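Local coordinates for D-alanyl-D-alanine carboxypeptidase (Penicillin binding protein) family protein (Francisella tularensis subsp. tularensis, PDB 6OSU), which probably trims the terminal D-alanine from peptidoglycan precursor peptides as a serine-type D-Ala-D-Ala carboxypeptidase of the penicillin-binding protein group (peptidase family S11), at residues Leu65-Thr70 against Asp127-Leu132; Ser71-Ser76 against Asn148-Ala153; Ser92-Ser97 against Leu132-Gly137; His160-Asp165 against Gly170-Thr175. All blocks are in the same frame, centred on the assembly; numbering follows the deposited sequence.

Contact 1 of 4, residues Leu65-Thr70 against Asp127-Leu132; sequences LTKIMT and DATIAL
Thr129 faces helix 66-79 with both branches of its side chain, the hydroxyl against Lys67 and the methyl against Thr70, and the backbones come nearest at Lys67 and Thr129, 7.2 Å between CA atoms. The polar branch makes carbon-oxygen contact only. Lys67 passes it at about a right angle, its CE 3.4 Å from Thr129 OG1, and no hydrogen bond crosses between the segments. Each polar group has its hydrogen bonds with residues outside the two segments: Thr129 OG1 bonds to Gly125 O one turn back, while Lys67 turns at its last torsion (chi4 67°) and carries NZ past the threonine to Ser64 OG, Asn126 OD1 and Asp165 O, with a weak bond to Ser124 OG. The grouping is consistent with the SxxK motif (Ser64, Lys67) and SxN motif (Ser124 to Asn126) of penicillin-binding proteins. Ser64 is the predicted acyl-ester nucleophile, Lys67 the predicted proton acceptor and Ser124 a further predicted active-site residue. The apolar part is methyl on methyl: Thr70 CG2 lies 3.7 Å from Thr129 CG2, the two short side chains slanting across each other. Thr70 OG1 is turned to Pro164 O, leaving its methyl for the neighbour. Around this buried pair, Met120 of helix 113-123 touches both threonines, and Phe143 and Met147 of helix 140-154 press on Thr70, so helices 113-123 and 140-154 both pack against this meeting of helices 66-79 and 126-137.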
loop_
_atom_site.group_PDB
_atom_site.type_symbol
_atom_site.label_atom_id
_atom_site.label_comp_id
_atom_site.label_asym_id
_atom_site.label_seq_id
_atom_site.Cartn_x
_atom_site.Cartn_y
_atom_site.Cartn_z
ATOM N N LEU A 65 -7.550 4.253 10.286
ATOM C CA LEU A 65 -6.867 4.433 9.010
ATOM C C LEU A 65 -6.559 5.903 8.767
ATOM O O LEU A 65 -5.643 6.221 7.996
ATOM C CB LEU A 65 -7.709 3.858 7.873
ATOM C CG LEU A 65 -8.168 2.404 8.024
ATOM C CD1 LEU A 65 -8.707 1.873 6.700
ATOM C CD2 LEU A 65 -7.043 1.513 8.548
ATOM N N THR A 66 -7.317 6.798 9.417
ATOM C CA THR A 66 -6.989 8.220 9.442
ATOM C C THR A 66 -5.528 8.447 9.812
ATOM O O THR A 66 -4.862 9.317 9.239
ATOM C CB THR A 66 -7.907 8.942 10.433
ATOM O OG1 THR A 66 -9.286 8.716 10.094
ATOM C CG2 THR A 66 -7.621 10.433 10.452
ATOM N N LYS A 67 -5.009 7.660 10.763
ATOM C CA LYS A 67 -3.636 7.831 11.228
ATOM C C LYS A 67 -2.611 7.634 10.119
ATOM O O LYS A 67 -1.471 8.093 10.258
ATOM C CB LYS A 67 -3.338 6.862 12.375
ATOM C CG LYS A 67 -4.087 7.153 13.668
ATOM C CD LYS A 67 -3.561 6.285 14.800
ATOM C CE LYS A 67 -4.215 6.631 16.132
ATOM N NZ LYS A 67 -5.672 6.289 16.177
ATOM N N ILE A 68 -2.981 6.964 9.026
ATOM C CA ILE A 68 -2.048 6.821 7.912
ATOM C C ILE A 68 -1.781 8.172 7.271
ATOM O O ILE A 68 -0.636 8.499 6.931
ATOM C CB ILE A 68 -2.580 5.810 6.883
ATOM C CG1 ILE A 68 -2.751 4.432 7.522
ATOM C CG2 ILE A 68 -1.644 5.727 5.688
ATOM C CD1 ILE A 68 -3.388 3.422 6.601
ATOM N N MET A 69 -2.831 8.979 7.090
ATOM C CA MET A 69 -2.642 10.315 6.535
ATOM C C MET A 69 -1.828 11.187 7.478
ATOM O O MET A 69 -0.945 11.934 7.037
ATOM C CB MET A 69 -3.991 10.970 6.239
ATOM C CG MET A 69 -3.863 12.422 5.808
ATOM S SD MET A 69 -2.877 12.594 4.307
ATOM C CE MET A 69 -4.099 12.206 3.055
ATOM N N THR A 70 -2.107 11.107 8.781
ATOM C CA THR A 70 -1.313 11.866 9.742
ATOM C C THR A 70 0.150 11.455 9.668
ATOM O O THR A 70 1.045 12.305 9.602
ATOM C CB THR A 70 -1.864 11.670 11.156
ATOM O OG1 THR A 70 -3.233 12.095 11.198
ATOM C CG2 THR A 70 -1.062 12.489 12.159
ATOM N N ASP A 127 -2.751 9.701 21.790
ATOM C CA ASP A 127 -1.968 10.776 22.394
ATOM C C ASP A 127 -0.757 11.131 21.535
ATOM O O ASP A 127 -0.415 12.311 21.393
ATOM C CB ASP A 127 -1.547 10.393 23.817
ATOM C CG ASP A 127 -0.936 9.001 23.911
ATOM O OD1 ASP A 127 -0.815 8.315 22.875
ATOM O OD2 ASP A 127 -0.576 8.591 25.037
ATOM N N ALA A 128 -0.110 10.129 20.935
ATOM C CA ALA A 128 1.028 10.410 20.064
ATOM C C ALA A 128 0.583 11.111 18.788
ATOM O O ALA A 128 1.227 12.067 18.339
ATOM C CB ALA A 128 1.775 9.119 19.732
ATOM N N THR A 129 -0.522 10.652 18.194
ATOM C CA THR A 129 -1.052 11.291 16.994
ATOM C C THR A 129 -1.388 12.754 17.256
ATOM O O THR A 129 -1.058 13.634 16.453
ATOM C CB THR A 129 -2.291 10.539 16.506
ATOM O OG1 THR A 129 -1.977 9.149 16.368
ATOM C CG2 THR A 129 -2.753 11.084 15.161
ATOM N N ILE A 130 -2.044 13.032 18.384
ATOM C CA ILE A 130 -2.430 14.402 18.704
ATOM C C ILE A 130 -1.198 15.260 18.965
ATOM O O ILE A 130 -1.164 16.444 18.607
ATOM C CB ILE A 130 -3.403 14.410 19.899
ATOM C CG1 ILE A 130 -4.736 13.775 19.497
ATOM C CG2 ILE A 130 -3.616 15.821 20.428
ATOM C CD1 ILE A 130 -5.269 14.275 18.168
ATOM N N ALA A 131 -0.164 14.677 19.581
ATOM C CA ALA A 131 1.043 15.444 19.877
ATOM C C ALA A 131 1.776 15.837 18.602
ATOM O O ALA A 131 2.316 16.945 18.508
ATOM C CB ALA A 131 1.961 14.648 20.804
ATOM N N LEU A 132 1.812 14.944 17.609
ATOM C CA LEU A 132 2.419 15.293 16.328
ATOM C C LEU A 132 1.582 16.328 15.587
ATOM O O LEU A 132 2.130 17.249 14.967
ATOM C CB LEU A 132 2.597 14.043 15.467
ATOM C CG LEU A 132 3.705 13.076 15.880
ATOM C CD1 LEU A 132 3.535 11.737 15.175
ATOM C CD2 LEU A 132 5.069 13.675 15.584
#

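Contact 2 of 4, residues Ser71-Ser76 against Asn148-Ala153; sequences SYIVAS and NQTAKA
Thr150 sets its methyl beside the ring of Tyr72, CG2 lying 3.8 Å from CE2 and nearly as close to CD2, approaching the ring obliquely at its CD2-CE2 bond. With CG anti to the backbone N (chi1 -176°), the CD2-CE2 side of the tyrosine ring comes within contact of the Thr150 methyl. The other branch of Thr150 meets Ile73, whose CD1, at the end of an extended chain, reaches to 3.9 Å from Thr150 OG1. One small side chain thus fills the angle between two larger ones that are successive in sequence, and the backbones stay apart: the nearest CA atoms, those of Ile73 and Thr150, are 8.0 Å from each other. Both residues of helix 66-79 have other company. Ile73 continues onto Phe143, Leu146 and Met147 of helix 140-154, while Tyr72 touches Ile154, stacks edge-to-face with Phe190 and hydrogen-bonds through its OH to Ser185 OG. These partners tie the middle of the SxxK helix to helices 140-154 and 176-189 in the helical part of the carboxypeptidase domain. No hydrogen bond joins the two segments. Thr150 OG1 is bonded to Leu146 O of its own helix, and with the hydroxyl occupied there and Tyr72 OH on Ser185, what is left between the helices is van der Waals contact, which depends on shape rather than on polar pairing.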
loop_
_atom_site.group_PDB
_atom_site.type_symbol
_atom_site.label_atom_id
_atom_site.label_comp_id
_atom_site.label_asym_id
_atom_site.label_seq_id
_atom_site.Cartn_x
_atom_site.Cartn_y
_atom_site.Cartn_z
ATOM N N SER A 71 0.409 10.147 9.645
ATOM C CA SER A 71 1.776 9.665 9.486
ATOM C C SER A 71 2.349 10.060 8.130
ATOM O O SER A 71 3.547 10.340 8.012
ATOM C CB SER A 71 1.814 8.148 9.660
ATOM O OG SER A 71 3.126 7.655 9.458
ATOM N N TYR A 72 1.508 10.075 7.093
ATOM C CA TYR A 72 1.952 10.505 5.768
ATOM C C TYR A 72 2.501 11.927 5.811
ATOM O O TYR A 72 3.570 12.213 5.260
ATOM C CB TYR A 72 0.786 10.404 4.781
ATOM C CG TYR A 72 1.125 10.716 3.341
ATOM C CD1 TYR A 72 1.402 9.697 2.439
ATOM C CD2 TYR A 72 1.148 12.029 2.877
ATOM C CE1 TYR A 72 1.703 9.973 1.119
ATOM C CE2 TYR A 72 1.448 12.316 1.559
ATOM C CZ TYR A 72 1.724 11.286 0.685
ATOM O OH TYR A 72 2.025 11.569 -0.625
ATOM N N ILE A 73 1.776 12.836 6.461
ATOM C CA ILE A 73 2.213 14.225 6.525
ATOM C C ILE A 73 3.477 14.360 7.369
ATOM O O ILE A 73 4.354 15.181 7.070
ATOM C CB ILE A 73 1.062 15.099 7.053
ATOM C CG1 ILE A 73 -0.037 15.201 5.994
ATOM C CG2 ILE A 73 1.568 16.463 7.470
ATOM C CD1 ILE A 73 -1.310 15.841 6.486
ATOM N N VAL A 74 3.599 13.551 8.424
ATOM C CA VAL A 74 4.799 13.583 9.259
ATOM C C VAL A 74 6.027 13.201 8.443
ATOM O O VAL A 74 7.076 13.850 8.524
ATOM C CB VAL A 74 4.632 12.662 10.484
ATOM C CG1 VAL A 74 5.949 12.561 11.261
ATOM C CG2 VAL A 74 3.509 13.163 11.383
ATOM N N ALA A 75 5.914 12.137 7.640
ATOM C CA ALA A 75 7.036 11.725 6.801
ATOM C C ALA A 75 7.404 12.814 5.802
ATOM O O ALA A 75 8.589 13.059 5.546
ATOM C CB ALA A 75 6.702 10.424 6.070
ATOM N N SER A 76 6.395 13.482 5.234
ATOM C CA SER A 76 6.641 14.530 4.248
ATOM C C SER A 76 7.415 15.695 4.852
ATOM O O SER A 76 8.326 16.240 4.217
ATOM C CB SER A 76 5.314 15.011 3.662
ATOM O OG SER A 76 5.451 16.305 3.101
ATOM N N ASN A 148 -6.900 17.212 4.754
ATOM C CA ASN A 148 -7.877 17.207 3.669
ATOM C C ASN A 148 -7.306 17.809 2.388
ATOM O O ASN A 148 -7.667 17.372 1.288
ATOM C CB ASN A 148 -9.144 17.942 4.109
ATOM C CG ASN A 148 -9.927 17.166 5.159
ATOM O OD1 ASN A 148 -10.021 15.941 5.096
ATOM N ND2 ASN A 148 -10.477 17.876 6.135
ATOM N N GLN A 149 -6.417 18.800 2.502
ATOM C CA GLN A 149 -5.729 19.316 1.321
ATOM C C GLN A 149 -4.808 18.262 0.725
ATOM O O GLN A 149 -4.776 18.067 -0.495
ATOM C CB GLN A 149 -4.926 20.565 1.673
ATOM C CG GLN A 149 -5.753 21.763 2.070
ATOM C CD GLN A 149 -4.895 22.874 2.636
ATOM O OE1 GLN A 149 -5.309 23.591 3.547
ATOM N NE2 GLN A 149 -3.684 23.018 2.104
ATOM N N THR A 150 -4.035 17.588 1.576
ATOM C CA THR A 150 -3.131 16.550 1.097
ATOM C C THR A 150 -3.903 15.421 0.427
ATOM O O THR A 150 -3.456 14.865 -0.583
ATOM C CB THR A 150 -2.286 16.020 2.257
ATOM O OG1 THR A 150 -1.506 17.091 2.807
ATOM C CG2 THR A 150 -1.350 14.915 1.786
ATOM N N ALA A 151 -5.077 15.080 0.965
ATOM C CA ALA A 151 -5.890 14.034 0.359
ATOM C C ALA A 151 -6.319 14.419 -1.052
ATOM O O ALA A 151 -6.261 13.594 -1.971
ATOM C CB ALA A 151 -7.106 13.739 1.236
ATOM N N LYS A 152 -6.744 15.674 -1.246
ATOM C CA LYS A 152 -7.093 16.136 -2.587
ATOM C C LYS A 152 -5.892 16.070 -3.521
ATOM O O LYS A 152 -6.030 15.723 -4.700
ATOM C CB LYS A 152 -7.639 17.567 -2.538
ATOM C CG LYS A 152 -8.899 17.758 -1.700
ATOM C CD LYS A 152 -10.147 17.236 -2.398
ATOM C CE LYS A 152 -11.394 17.542 -1.574
ATOM N NZ LYS A 152 -12.653 17.099 -2.241
ATOM N N ALA A 153 -4.702 16.391 -3.009
ATOM C CA ALA A 153 -3.512 16.411 -3.853
ATOM C C ALA A 153 -3.092 15.012 -4.286
ATOM O O ALA A 153 -2.589 14.836 -5.402
ATOM C CB ALA A 153 -2.365 17.107 -3.124
#

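Contact 3 of 4, residues Ser92-Ser97 against Leu132-Gly137; sequences SENAAS and LAEYIG
Ala95 and Glu134 mark the nearest backbone approach, 8.4 Å between CA atoms, where the short helix 93-96 faces the last turns of helix 126-137, and it is the long side chain of Glu134 that spans the gap. Extended beyond CG (chi2 -176°), it brings its carboxylate to the N-terminus of the small helix. Ser92 is the N-cap there, its OG accepting from Ala95 N at 3.1 Å, nearly straight at 160°. The same OG is the donor to Glu134 OE1, modelled at 2.4 Å, a length too short to be trusted. Asn94 grips the second oxygen, ND2 standing 3.0 Å from Glu134 OE2 and well above the carboxylate plane rather than within it. In this way a capped helix start is tied to the helix that starts at the asparagine of the SxN motif of the carboxypeptidase domain. A water completes the link: it accepts from Ser92 N at 2.6 Å and donates to Glu134 OE1. That water bond, the one from Asn94 ND2 to OE2 and the nearby helix N-terminus would probably stabilise the carboxylate in its ionised form. Behind these polar groups, Asn94 and Ala95 also rest on Ile130, one turn earlier in helix 126-137.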
loop_
_atom_site.group_PDB
_atom_site.type_symbol
_atom_site.label_atom_id
_atom_site.label_comp_id
_atom_site.label_asym_id
_atom_site.label_seq_id
_atom_site.Cartn_x
_atom_site.Cartn_y
_atom_site.Cartn_z
ATOM N N SER A 92 1.436 18.183 25.164
ATOM C CA SER A 92 0.446 18.996 25.851
ATOM C C SER A 92 -0.434 18.123 26.741
ATOM O O SER A 92 -0.502 16.899 26.591
ATOM C CB SER A 92 -0.421 19.751 24.845
ATOM O OG SER A 92 -1.143 18.853 24.017
ATOM N N GLU A 93 -1.118 18.774 27.685
ATOM C CA GLU A 93 -2.088 18.051 28.499
ATOM C C GLU A 93 -3.266 17.574 27.661
ATOM O O GLU A 93 -3.882 16.554 27.988
ATOM C CB GLU A 93 -2.568 18.922 29.660
ATOM C CG GLU A 93 -1.968 18.521 31.000
ATOM C CD GLU A 93 -1.797 19.692 31.945
ATOM O OE1 GLU A 93 -2.764 20.466 32.119
ATOM O OE2 GLU A 93 -0.692 19.844 32.509
ATOM N N ASN A 94 -3.587 18.289 26.581
ATOM C CA ASN A 94 -4.616 17.815 25.663
ATOM C C ASN A 94 -4.220 16.478 25.052
ATOM O O ASN A 94 -5.015 15.534 25.029
ATOM C CB ASN A 94 -4.873 18.851 24.568
ATOM C CG ASN A 94 -5.851 18.356 23.520
ATOM O OD1 ASN A 94 -7.017 18.103 23.818
ATOM N ND2 ASN A 94 -5.381 18.217 22.286
ATOM N N ALA A 95 -2.982 16.378 24.565
ATOM C CA ALA A 95 -2.524 15.141 23.944
ATOM C C ALA A 95 -2.486 14.000 24.954
ATOM O O ALA A 95 -3.051 12.926 24.714
ATOM C CB ALA A 95 -1.146 15.348 23.313
ATOM N N ALA A 96 -1.842 14.226 26.103
ATOM C CA ALA A 96 -1.642 13.159 27.078
ATOM C C ALA A 96 -2.960 12.583 27.579
ATOM O O ALA A 96 -3.012 11.413 27.978
ATOM C CB ALA A 96 -0.814 13.674 28.256
ATOM N N SER A 97 -4.033 13.370 27.556
ATOM C CA SER A 97 -5.302 12.962 28.143
ATOM C C SER A 97 -6.297 12.427 27.120
ATOM O O SER A 97 -7.450 12.172 27.479
ATOM C CB SER A 97 -5.930 14.130 28.908
ATOM O OG SER A 97 -6.556 15.043 28.024
ATOM N N LEU A 132 1.812 14.944 17.609
ATOM C CA LEU A 132 2.419 15.293 16.328
ATOM C C LEU A 132 1.582 16.328 15.587
ATOM O O LEU A 132 2.130 17.249 14.967
ATOM C CB LEU A 132 2.597 14.043 15.467
ATOM C CG LEU A 132 3.705 13.076 15.880
ATOM C CD1 LEU A 132 3.535 11.737 15.175
ATOM C CD2 LEU A 132 5.069 13.675 15.584
ATOM N N ALA A 133 0.255 16.197 15.646
ATOM C CA ALA A 133 -0.620 17.106 14.915
ATOM C C ALA A 133 -0.533 18.523 15.469
ATOM O O ALA A 133 -0.426 19.490 14.706
ATOM C CB ALA A 133 -2.060 16.595 14.960
ATOM N N GLU A 134 -0.582 18.664 16.797
ATOM C CA GLU A 134 -0.475 19.987 17.405
ATOM C C GLU A 134 0.832 20.678 17.036
ATOM O O GLU A 134 0.865 21.904 16.886
ATOM C CB GLU A 134 -0.597 19.883 18.926
ATOM C CG GLU A 134 -1.979 19.491 19.432
ATOM C CD GLU A 134 -2.062 19.492 20.951
ATOM O OE1 GLU A 134 -1.112 19.011 21.607
ATOM O OE2 GLU A 134 -3.076 19.988 21.488
ATOM N N TYR A 135 1.914 19.914 16.878
ATOM C CA TYR A 135 3.216 20.514 16.609
ATOM C C TYR A 135 3.333 20.976 15.161
ATOM O O TYR A 135 3.819 22.080 14.890
ATOM C CB TYR A 135 4.327 19.518 16.944
ATOM C CG TYR A 135 5.713 20.101 16.833
ATOM C CD1 TYR A 135 6.310 20.730 17.918
ATOM C CD2 TYR A 135 6.427 20.029 15.643
ATOM C CE1 TYR A 135 7.578 21.268 17.822
ATOM C CE2 TYR A 135 7.697 20.565 15.538
ATOM C CZ TYR A 135 8.267 21.183 16.630
ATOM O OH TYR A 135 9.533 21.718 16.527
ATOM N N ILE A 136 2.892 20.141 14.219
ATOM C CA ILE A 136 3.034 20.467 12.804
ATOM C C ILE A 136 2.016 21.522 12.383
ATOM O O ILE A 136 2.319 22.404 11.573
ATOM C CB ILE A 136 2.906 19.186 11.961
ATOM C CG1 ILE A 136 4.028 18.205 12.304
ATOM C CG2 ILE A 136 2.900 19.509 10.475
ATOM C CD1 ILE A 136 3.826 16.823 11.716
ATOM N N GLY A 137 0.801 21.455 12.924
ATOM C CA GLY A 137 -0.271 22.305 12.447
ATOM C C GLY A 137 -0.680 23.427 13.379
ATOM O O GLY A 137 -1.470 24.292 12.992
HETATM O O HOH W 1 1.063 17.740 22.604
#

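Contact 4 of 4, residues His160-Asp165 against Gly170-Thr175; sequences HFANPD and GEQYTT
A single antiparallel bridge pins together the loop between helices 140-154 and 176-189, with His160 and Tyr173 as its hydrogen-bonded pair. His160 N donates to Tyr173 O at 2.8 Å, and Tyr173 N returns a bond to His160 O of 3.0 Å. The next residue back adds a CA-H...O contact, Gln172 CA to His160 O at 3.4 Å. Tyr173 has its ring between its own backbone N and carbonyl carbon (chi1 56°), folded back over His160, whose CB makes a CH-pi contact 4.0 Å from the ring centroid. The imidazole itself meets Glu171 O at its edge, near the ring plane, with CD2 3.5 Å from that oxygen. The doubled-back loop runs close to the predicted active site: the side chain of Gln172 is about 9 Å from that of Ser64, the predicted nucleophile. Further along, Ala162 CB packs 3.3 Å from Glu171 O and also touches the amide end of Gln172. The Gln172 and Asn163 amides are turned 66° against each other, and both donate, through NE2 and ND2, to Leu167 O at the bend of the loop. Asn163 OD1 accepts from Gly166 N in the same turn.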
loop_
_atom_site.group_PDB
_atom_site.type_symbol
_atom_site.label_atom_id
_atom_site.label_comp_id
_atom_site.label_asym_id
_atom_site.label_seq_id
_atom_site.Cartn_x
_atom_site.Cartn_y
_atom_site.Cartn_z
ATOM N N HIS A 160 -12.760 12.505 3.479
ATOM C CA HIS A 160 -12.804 13.705 4.305
ATOM C C HIS A 160 -12.560 13.305 5.749
ATOM O O HIS A 160 -13.322 12.512 6.310
ATOM C CB HIS A 160 -14.139 14.435 4.170
ATOM C CG HIS A 160 -14.190 15.723 4.928
ATOM N ND1 HIS A 160 -13.656 16.894 4.438
ATOM C CD2 HIS A 160 -14.678 16.016 6.157
ATOM C CE1 HIS A 160 -13.829 17.859 5.325
ATOM N NE2 HIS A 160 -14.445 17.352 6.377
ATOM N N PHE A 161 -11.509 13.857 6.344
ATOM C CA PHE A 161 -11.156 13.581 7.728
ATOM C C PHE A 161 -11.727 14.654 8.645
ATOM O O PHE A 161 -11.748 15.837 8.298
ATOM C CB PHE A 161 -9.638 13.502 7.886
ATOM C CG PHE A 161 -9.006 12.407 7.077
ATOM C CD1 PHE A 161 -9.218 11.077 7.406
ATOM C CD2 PHE A 161 -8.199 12.702 5.993
ATOM C CE1 PHE A 161 -8.638 10.062 6.670
ATOM C CE2 PHE A 161 -7.612 11.694 5.251
ATOM C CZ PHE A 161 -7.831 10.369 5.591
ATOM N N ALA A 162 -12.206 14.229 9.814
ATOM C CA ALA A 162 -12.732 15.149 10.812
ATOM C C ALA A 162 -11.734 15.455 11.914
ATOM O O ALA A 162 -11.940 16.417 12.662
ATOM C CB ALA A 162 -14.014 14.591 11.443
ATOM N N ASN A 163 -10.669 14.669 12.019
ATOM C CA ASN A 163 -9.680 14.825 13.077
ATOM C C ASN A 163 -8.439 14.032 12.687
ATOM O O ASN A 163 -8.457 13.289 11.698
ATOM C CB ASN A 163 -10.242 14.374 14.439
ATOM C CG ASN A 163 -10.815 12.981 14.409
ATOM O OD1 ASN A 163 -10.262 12.083 13.775
ATOM N ND2 ASN A 163 -11.938 12.789 15.086
ATOM N N PRO A 164 -7.332 14.184 13.425
ATOM C CA PRO A 164 -6.091 13.494 13.031
ATOM C C PRO A 164 -5.991 12.029 13.437
ATOM O O PRO A 164 -5.092 11.334 12.934
ATOM C CB PRO A 164 -4.994 14.308 13.740
ATOM C CG PRO A 164 -5.636 15.612 14.104
ATOM C CD PRO A 164 -7.060 15.267 14.384
ATOM N N ASP A 165 -6.855 11.523 14.317
ATOM C CA ASP A 165 -6.650 10.188 14.869
ATOM C C ASP A 165 -7.749 9.190 14.541
ATOM O O ASP A 165 -7.596 8.006 14.867
ATOM C CB ASP A 165 -6.466 10.258 16.395
ATOM C CG ASP A 165 -7.535 11.073 17.081
ATOM O OD1 ASP A 165 -8.452 11.568 16.391
ATOM O OD2 ASP A 165 -7.445 11.229 18.318
ATOM N N GLY A 170 -18.466 13.934 13.804
ATOM C CA GLY A 170 -18.357 14.833 12.668
ATOM C C GLY A 170 -18.418 14.108 11.338
ATOM O O GLY A 170 -18.447 12.875 11.316
ATOM N N GLU A 171 -18.440 14.842 10.228
ATOM C CA GLU A 171 -18.424 14.205 8.918
ATOM C C GLU A 171 -17.053 13.592 8.675
ATOM O O GLU A 171 -16.024 14.258 8.831
ATOM C CB GLU A 171 -18.767 15.218 7.826
ATOM C CG GLU A 171 -18.801 14.619 6.421
ATOM C CD GLU A 171 -19.283 15.602 5.366
ATOM O OE1 GLU A 171 -20.031 15.189 4.447
ATOM O OE2 GLU A 171 -18.928 16.795 5.474
ATOM N N GLN A 172 -17.044 12.323 8.275
ATOM C CA GLN A 172 -15.824 11.527 8.328
ATOM C C GLN A 172 -16.008 10.325 7.411
ATOM O O GLN A 172 -16.866 9.477 7.680
ATOM C CB GLN A 172 -15.563 11.095 9.767
ATOM C CG GLN A 172 -14.177 10.585 10.076
ATOM C CD GLN A 172 -14.046 10.128 11.520
ATOM O OE1 GLN A 172 -13.463 9.078 11.803
ATOM N NE2 GLN A 172 -14.597 10.911 12.439
ATOM N N TYR A 173 -15.213 10.238 6.345
ATOM C CA TYR A 173 -15.344 9.101 5.442
ATOM C C TYR A 173 -14.104 8.951 4.575
ATOM O O TYR A 173 -13.305 9.879 4.424
ATOM C CB TYR A 173 -16.587 9.220 4.551
ATOM C CG TYR A 173 -16.648 10.486 3.729
ATOM C CD1 TYR A 173 -15.951 10.600 2.532
ATOM C CD2 TYR A 173 -17.416 11.566 4.145
ATOM C CE1 TYR A 173 -16.007 11.756 1.779
ATOM C CE2 TYR A 173 -17.480 12.725 3.398
ATOM C CZ TYR A 173 -16.775 12.815 2.215
ATOM O OH TYR A 173 -16.840 13.969 1.468
ATOM N N THR A 174 -13.969 7.756 4.009
ATOM C CA THR A 174 -12.990 7.454 2.977
ATOM C C THR A 174 -13.517 6.261 2.191
ATOM O O THR A 174 -14.635 5.793 2.420
ATOM C CB THR A 174 -11.606 7.165 3.564
ATOM O OG1 THR A 174 -10.677 6.963 2.493
ATOM C CG2 THR A 174 -11.641 5.913 4.433
ATOM N N THR A 175 -12.710 5.776 1.248
ATOM C CA THR A 175 -13.063 4.603 0.461
ATOM C C THR A 175 -11.866 3.665 0.408
ATOM O O THR A 175 -10.728 4.061 0.668
ATOM C CB THR A 175 -13.504 4.963 -0.972
ATOM O OG1 THR A 175 -12.370 5.391 -1.738
ATOM C CG2 THR A 175 -14.553 6.066 -0.958
#

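Overall arrangement
Contact 1 is the hub: contacts 2, 3 and 4 have their centres 11, 10 and 12 Å from its own. Helix 66-79 runs on from contact 1 into contact 2, with Met69 SD 3.8 Å from Thr150 CG2, and helix 126-137 runs on into contact 3, the two sharing Leu132. The loop of contact 4 reaches the predicted catalytic lysine directly, Asp165 O lying 2.9 Å from Lys67 NZ, and it meets contact 3 where Ala133 CB is 3.8 Å from Pro164 CG. That loop is also tied to contact 2, Asn148 OD1 accepting from Phe161 N at 2.8 Å. Contact 3 stands farther out, the side chain of Ala95 being about 12 Å from that of Lys67.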